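Local coordinates for protein putative hyaluronoglucosaminidase (Clostridium perfringens, PDB 6PWI) that probably acts as a hexosaminidase of glycoside hydrolase family 84, this chain being the part with the catalytic barrel and its preceding domain, at residues N102-G105 with V106-Y110; S146-Y149 with G150-L154. All blocks are in the same frame, centred on the assembly; numbering follows the deposited sequence.

Interaction 1: N102-G105 with V106-Y110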
ATOM      1  N   ASN A 102     -12.512 -25.048  14.539  1.00 28.25           N
ATOM      2  CA  ASN A 102     -13.835 -25.618  14.772  1.00 28.62           C
ATOM      3  C   ASN A 102     -14.357 -26.417  13.575  1.00 28.57           C
ATOM      4  O   ASN A 102     -15.567 -26.538  13.410  1.00 29.20           O
ATOM      5  CB  ASN A 102     -14.882 -24.570  15.157  1.00 28.93           C
ATOM      6  CG  ASN A 102     -14.739 -24.061  16.573  1.00 30.56           C
ATOM      7  OD1 ASN A 102     -13.961 -24.589  17.367  1.00 30.08           O
ATOM      8  ND2 ASN A 102     -15.495 -23.026  16.898  1.00 32.91           N
ATOM      9  N   SER A 103     -13.459 -26.979  12.758  1.00 28.11           N
ATOM     10  CA  SER A 103     -13.869 -27.805  11.630  1.00 28.56           C
ATOM     11  C   SER A 103     -14.052 -29.260  12.065  1.00 28.68           C
ATOM     12  O   SER A 103     -14.739 -30.026  11.390  1.00 28.39           O
ATOM     13  CB  SER A 103     -12.871 -27.714  10.511  1.00 26.77           C
ATOM     14  OG  SER A 103     -11.686 -28.416  10.860  1.00 25.72           O
ATOM     15  N   GLU A 104     -13.410 -29.615  13.187  1.00 28.79           N
ATOM     16  CA  GLU A 104     -13.266 -30.971  13.706  1.00 30.68           C
ATOM     17  C   GLU A 104     -12.567 -31.849  12.677  1.00 29.71           C
ATOM     18  O   GLU A 104     -12.758 -33.065  12.659  1.00 28.88           O
ATOM     19  CB  GLU A 104     -14.584 -31.558  14.213  1.00 32.39           C
ATOM     20  CG  GLU A 104     -15.326 -30.591  15.101  1.00 37.47           C
ATOM     21  CD  GLU A 104     -16.215 -31.214  16.155  1.00 42.21           C
ATOM     22  OE1 GLU A 104     -15.673 -31.848  17.078  1.00 48.04           O
ATOM     23  OE2 GLU A 104     -17.442 -31.052  16.053  1.00 44.15           O
ATOM     24  N   GLY A 105     -11.766 -31.195  11.828  1.00 28.91           N
ATOM     25  CA  GLY A 105     -10.848 -31.867  10.930  1.00 28.75           C
ATOM     26  C   GLY A 105      -9.565 -32.252  11.658  1.00 30.26           C
ATOM     27  O   GLY A 105      -9.386 -31.943  12.840  1.00 29.71           O
ATOM     28  N   VAL A 106      -8.677 -32.926  10.922  1.00 31.33           N
ATOM     29  CA  VAL A 106      -7.451 -33.480  11.468  1.00 32.25           C
ATOM     30  C   VAL A 106      -6.645 -32.378  12.157  1.00 32.11           C
ATOM     31  O   VAL A 106      -6.140 -32.579  13.262  1.00 34.62           O
ATOM     32  CB  VAL A 106      -6.635 -34.189  10.368  1.00 33.51           C
ATOM     33  CG1 VAL A 106      -5.282 -34.668  10.877  1.00 33.47           C
ATOM     34  CG2 VAL A 106      -7.421 -35.336   9.746  1.00 32.80           C
ATOM     35  N   VAL A 107      -6.548 -31.210  11.510  1.00 29.41           N
ATOM     36  CA  VAL A 107      -5.689 -30.146  12.006  1.00 28.25           C
ATOM     37  C   VAL A 107      -6.359 -29.444  13.185  1.00 27.82           C
ATOM     38  O   VAL A 107      -5.688 -29.079  14.149  1.00 27.80           O
ATOM     39  CB  VAL A 107      -5.284 -29.155  10.899  1.00 27.21           C
ATOM     40  CG1 VAL A 107      -4.335 -28.097  11.435  1.00 26.99           C
ATOM     41  CG2 VAL A 107      -4.680 -29.865   9.697  1.00 26.02           C
ATOM     42  N   ASP A 108      -7.681 -29.257  13.103  1.00 27.93           N
ATOM     43  CA  ASP A 108      -8.429 -28.701  14.216  1.00 29.75           C
ATOM     44  C   ASP A 108      -8.219 -29.594  15.437  1.00 31.90           C
ATOM     45  O   ASP A 108      -7.972 -29.101  16.539  1.00 32.38           O
ATOM     46  CB  ASP A 108      -9.909 -28.505  13.868  1.00 29.39           C
ATOM     47  CG  ASP A 108     -10.726 -27.868  14.986  1.00 31.00           C
ATOM     48  OD1 ASP A 108     -10.179 -27.007  15.709  1.00 32.87           O
ATOM     49  OD2 ASP A 108     -11.905 -28.237  15.136  1.00 31.74           O
ATOM     50  N   LYS A 109      -8.292 -30.912  15.206  1.00 33.00           N
ATOM     51  CA  LYS A 109      -8.129 -31.919  16.241  1.00 34.83           C
ATOM     52  C   LYS A 109      -6.747 -31.794  16.878  1.00 35.11           C
ATOM     53  O   LYS A 109      -6.628 -31.790  18.101  1.00 33.80           O
ATOM     54  CB  LYS A 109      -8.332 -33.308  15.630  1.00 38.32           C
ATOM     55  CG  LYS A 109      -8.520 -34.438  16.628  1.00 40.18           C
ATOM     56  CD  LYS A 109      -9.199 -35.646  16.020  1.00 43.07           C
ATOM     57  CE  LYS A 109      -9.611 -36.666  17.061  1.00 43.92           C
ATOM     58  NZ  LYS A 109      -8.422 -37.199  17.767  1.00 44.47           N
ATOM     59  N   TYR A 110      -5.707 -31.686  16.039  1.00 34.36           N
ATOM     60  CA  TYR A 110      -4.341 -31.581  16.529  1.00 32.58           C
ATOM     61  C   TYR A 110      -4.205 -30.399  17.491  1.00 32.07           C
ATOM     62  O   TYR A 110      -3.546 -30.523  18.517  1.00 32.29           O
ATOM     63  CB  TYR A 110      -3.334 -31.558  15.375  1.00 32.28           C
ATOM     64  CG  TYR A 110      -1.970 -31.037  15.756  1.00 34.93           C
ATOM     65  CD1 TYR A 110      -0.991 -31.875  16.275  1.00 34.59           C
ATOM     66  CD2 TYR A 110      -1.664 -29.690  15.613  1.00 35.11           C
ATOM     67  CE1 TYR A 110       0.256 -31.388  16.640  1.00 34.34           C
ATOM     68  CE2 TYR A 110      -0.427 -29.186  15.976  1.00 34.24           C
ATOM     69  CZ  TYR A 110       0.532 -30.038  16.491  1.00 35.24           C
ATOM     70  OH  TYR A 110       1.744 -29.522  16.839  1.00 37.26           O
TER
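The carboxylate of D108 reaches back from the first turn of helix 106-114 to the loop that leads into it. Its OD2 takes the backbone N-H of E104 on the anti lone pair, with N and OD2 2.8 Å apart. OD1 turns to the N-H of N102, but that bond is weak, N to OD1 being 3.3 Å. CG stands anti to D108's own backbone N (chi1 -178°), which swings the carboxylate off the helix and into the bend of the loop. There it lies beside three successive amide nitrogens, the N of S103 being 3.1 Å from OD2.

Under the carboxylate, S103 OG sits 3.5 Å from D108 CB and accepts the N-H of G105, N to OG 2.9 Å. OG also lies within hydrogen-bonding reach of E61 and the carbonyl of I100, which share its single proton, and E61 accepts the N-H of D108 as well. At the junction itself, the N-H of K109 points almost straight at the carbonyl O of G105, 2.8 Å from N to O, and closes the first helical turn.

The outer side is much looser. N102 and E104 are exposed, and both leave their CA away from the helix segment. The E104 chain then runs alongside D108, the carboxylate planes 76° apart; E104 OE1 stays 5.6 Å from D108 OD2, a like charge that the gathered N-H groups probably make easier to bear. K109 leads away and forms a salt bridge with D113.

Taken together this is a helix N-terminus with G105 at the N-cap and an ST turn at S103.

Interaction 2: S146-Y149 with G150-L154; sequences SAFY and GITSL
The F148 ring and T152 meet one turn apart, and their side chains cross obliquely: OG1 of T152 comes to 3.7 Å from ring atom CE2, directed neither squarely over a face nor at an edge. T68 and R71 of helix 66-78 and K248 also touch the F148 side chain. The second ring, that of Y149, heads elsewhere. With CG beside the backbone N (chi1 -52°) it swings off the helix, where R180 makes a cation-pi contact with it and D126, H128, K207 and N209 also touch it.

Between the segments the backbone does most of the holding. G150 N bonds to S146 O at 3.0 Å, I151 N to A147 O at 2.9 Å, and S153 N to Y149 O at 3.0 Å. The carbonyl of F148 carries two donors. T152 N lies in its plane, 2.9 Å from O, whereas T152 OG1 sits above that plane, 3.2 Å from the same O. OG1 is placed for this because it stands beside its own backbone N (chi1 -61°). It is bonded to R71 NE too, which links the hydroxyl to the neighbouring helix 66-78. CG1 of I151 comes to 3.3 Å from A147 O. G150, without a side chain, adds only backbone here.

All of this is buried. Helix 66-78 covers the F148 and I151 side, I98 of strand 94-100 receives A147 and I151, strand 127-133 meets S146, Y149 and L154, and K207 bonds S153 OG from a loop of the barrel domain.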
ATOM      1  N   SER A 146      -7.793 -16.769   6.278  1.00 25.05           N
ATOM      2  CA  SER A 146      -6.922 -16.576   7.430  1.00 24.09           C
ATOM      3  C   SER A 146      -5.803 -17.614   7.467  1.00 23.99           C
ATOM      4  O   SER A 146      -4.692 -17.312   7.904  1.00 23.92           O
ATOM      5  CB  SER A 146      -7.712 -16.584   8.698  1.00 23.99           C
ATOM      6  OG  SER A 146      -8.739 -15.608   8.637  1.00 25.68           O
ATOM      7  N   ALA A 147      -6.098 -18.838   7.008  1.00 23.10           N
ATOM      8  CA  ALA A 147      -5.057 -19.848   6.922  1.00 23.60           C
ATOM      9  C   ALA A 147      -3.980 -19.365   5.954  1.00 23.07           C
ATOM     10  O   ALA A 147      -2.792 -19.488   6.237  1.00 23.38           O
ATOM     11  CB  ALA A 147      -5.625 -21.193   6.520  1.00 22.88           C
ATOM     12  N   PHE A 148      -4.429 -18.794   4.830  1.00 22.75           N
ATOM     13  CA  PHE A 148      -3.572 -18.192   3.822  1.00 22.90           C
ATOM     14  C   PHE A 148      -2.630 -17.158   4.448  1.00 23.00           C
ATOM     15  O   PHE A 148      -1.420 -17.227   4.232  1.00 23.11           O
ATOM     16  CB  PHE A 148      -4.429 -17.585   2.711  1.00 22.76           C
ATOM     17  CG  PHE A 148      -3.677 -17.089   1.505  1.00 22.54           C
ATOM     18  CD1 PHE A 148      -3.599 -17.857   0.352  1.00 23.12           C
ATOM     19  CD2 PHE A 148      -3.081 -15.839   1.506  1.00 22.46           C
ATOM     20  CE1 PHE A 148      -2.925 -17.391  -0.769  1.00 23.37           C
ATOM     21  CE2 PHE A 148      -2.401 -15.378   0.389  1.00 23.27           C
ATOM     22  CZ  PHE A 148      -2.328 -16.151  -0.750  1.00 23.13           C
ATOM     23  N   TYR A 149      -3.175 -16.210   5.225  1.00 22.25           N
ATOM     24  CA  TYR A 149      -2.348 -15.231   5.923  1.00 22.69           C
ATOM     25  C   TYR A 149      -1.299 -15.922   6.800  1.00 23.43           C
ATOM     26  O   TYR A 149      -0.137 -15.503   6.813  1.00 23.13           O
ATOM     27  CB  TYR A 149      -3.188 -14.229   6.722  1.00 22.68           C
ATOM     28  CG  TYR A 149      -4.279 -13.560   5.925  1.00 23.12           C
ATOM     29  CD1 TYR A 149      -4.060 -13.148   4.618  1.00 22.22           C
ATOM     30  CD2 TYR A 149      -5.536 -13.350   6.473  1.00 23.04           C
ATOM     31  CE1 TYR A 149      -5.062 -12.557   3.868  1.00 21.92           C
ATOM     32  CE2 TYR A 149      -6.548 -12.750   5.736  1.00 23.24           C
ATOM     33  CZ  TYR A 149      -6.310 -12.353   4.430  1.00 23.04           C
ATOM     34  OH  TYR A 149      -7.299 -11.764   3.693  1.00 24.51           O
ATOM     35  N   GLY A 150      -1.713 -16.977   7.522  1.00 22.31           N
ATOM     36  CA  GLY A 150      -0.794 -17.768   8.324  1.00 21.61           C
ATOM     37  C   GLY A 150       0.386 -18.275   7.498  1.00 21.91           C
ATOM     38  O   GLY A 150       1.543 -18.153   7.904  1.00 21.51           O
ATOM     39  N   ILE A 151       0.076 -18.814   6.315  1.00 21.83           N
ATOM     40  CA  ILE A 151       1.082 -19.394   5.442  1.00 23.09           C
ATOM     41  C   ILE A 151       1.988 -18.297   4.880  1.00 23.87           C
ATOM     42  O   ILE A 151       3.167 -18.544   4.625  1.00 23.75           O
ATOM     43  CB  ILE A 151       0.420 -20.244   4.339  1.00 23.38           C
ATOM     44  CG1 ILE A 151      -0.413 -21.386   4.932  1.00 22.85           C
ATOM     45  CG2 ILE A 151       1.458 -20.762   3.355  1.00 23.04           C
ATOM     46  CD1 ILE A 151      -1.331 -22.054   3.938  1.00 22.78           C
ATOM     47  N   THR A 152       1.435 -17.088   4.701  1.00 24.04           N
ATOM     48  CA  THR A 152       2.205 -15.940   4.248  1.00 24.56           C
ATOM     49  C   THR A 152       3.236 -15.566   5.313  1.00 24.93           C
ATOM     50  O   THR A 152       4.365 -15.213   4.981  1.00 25.53           O
ATOM     51  CB  THR A 152       1.314 -14.752   3.842  1.00 25.13           C
ATOM     52  OG1 THR A 152       0.469 -15.139   2.756  1.00 25.92           O
ATOM     53  CG2 THR A 152       2.104 -13.526   3.430  1.00 23.71           C
ATOM     54  N   SER A 153       2.853 -15.661   6.591  1.00 24.66           N
ATOM     55  CA  SER A 153       3.823 -15.423   7.647  1.00 24.94           C
ATOM     56  C   SER A 153       4.953 -16.444   7.565  1.00 26.80           C
ATOM     57  O   SER A 153       6.113 -16.072   7.731  1.00 27.20           O
ATOM     58  CB  SER A 153       3.192 -15.379   9.001  1.00 24.20           C
ATOM     59  OG  SER A 153       2.467 -14.167   9.161  1.00 22.99           O
ATOM     60  N   LEU A 154       4.620 -17.709   7.251  1.00 28.57           N
ATOM     61  CA  LEU A 154       5.639 -18.737   7.060  1.00 29.46           C
ATOM     62  C   LEU A 154       6.546 -18.389   5.880  1.00 29.68           C
ATOM     63  O   LEU A 154       7.740 -18.685   5.912  1.00 29.90           O
ATOM     64  CB  LEU A 154       4.988 -20.106   6.848  1.00 30.51           C
ATOM     65  CG  LEU A 154       4.477 -20.814   8.100  1.00 31.59           C
ATOM     66  CD1 LEU A 154       3.754 -22.103   7.720  1.00 30.84           C
ATOM     67  CD2 LEU A 154       5.614 -21.092   9.078  1.00 30.39           C
TER

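How the interactions relate
Both interactions belong to the domain resembling domain 2 of family 20 hydrolases, which precedes the eight-stranded barrel. Their centres are about 17 Å apart and their nearest atoms about 9 Å, so they do not touch. Strand 94-100 relates them: it runs out into the loop of interaction 1, while its I98 packs on A147 and I151 of interaction 2. Interaction 1 lies on the partly open rim of the domain, about 34 Å from the centre of the chain; interaction 2 is buried nearer the middle, at about 19 Å, where Y149 meets R180 of the first barrel strand. Neither is at the predicted proton donor, D299.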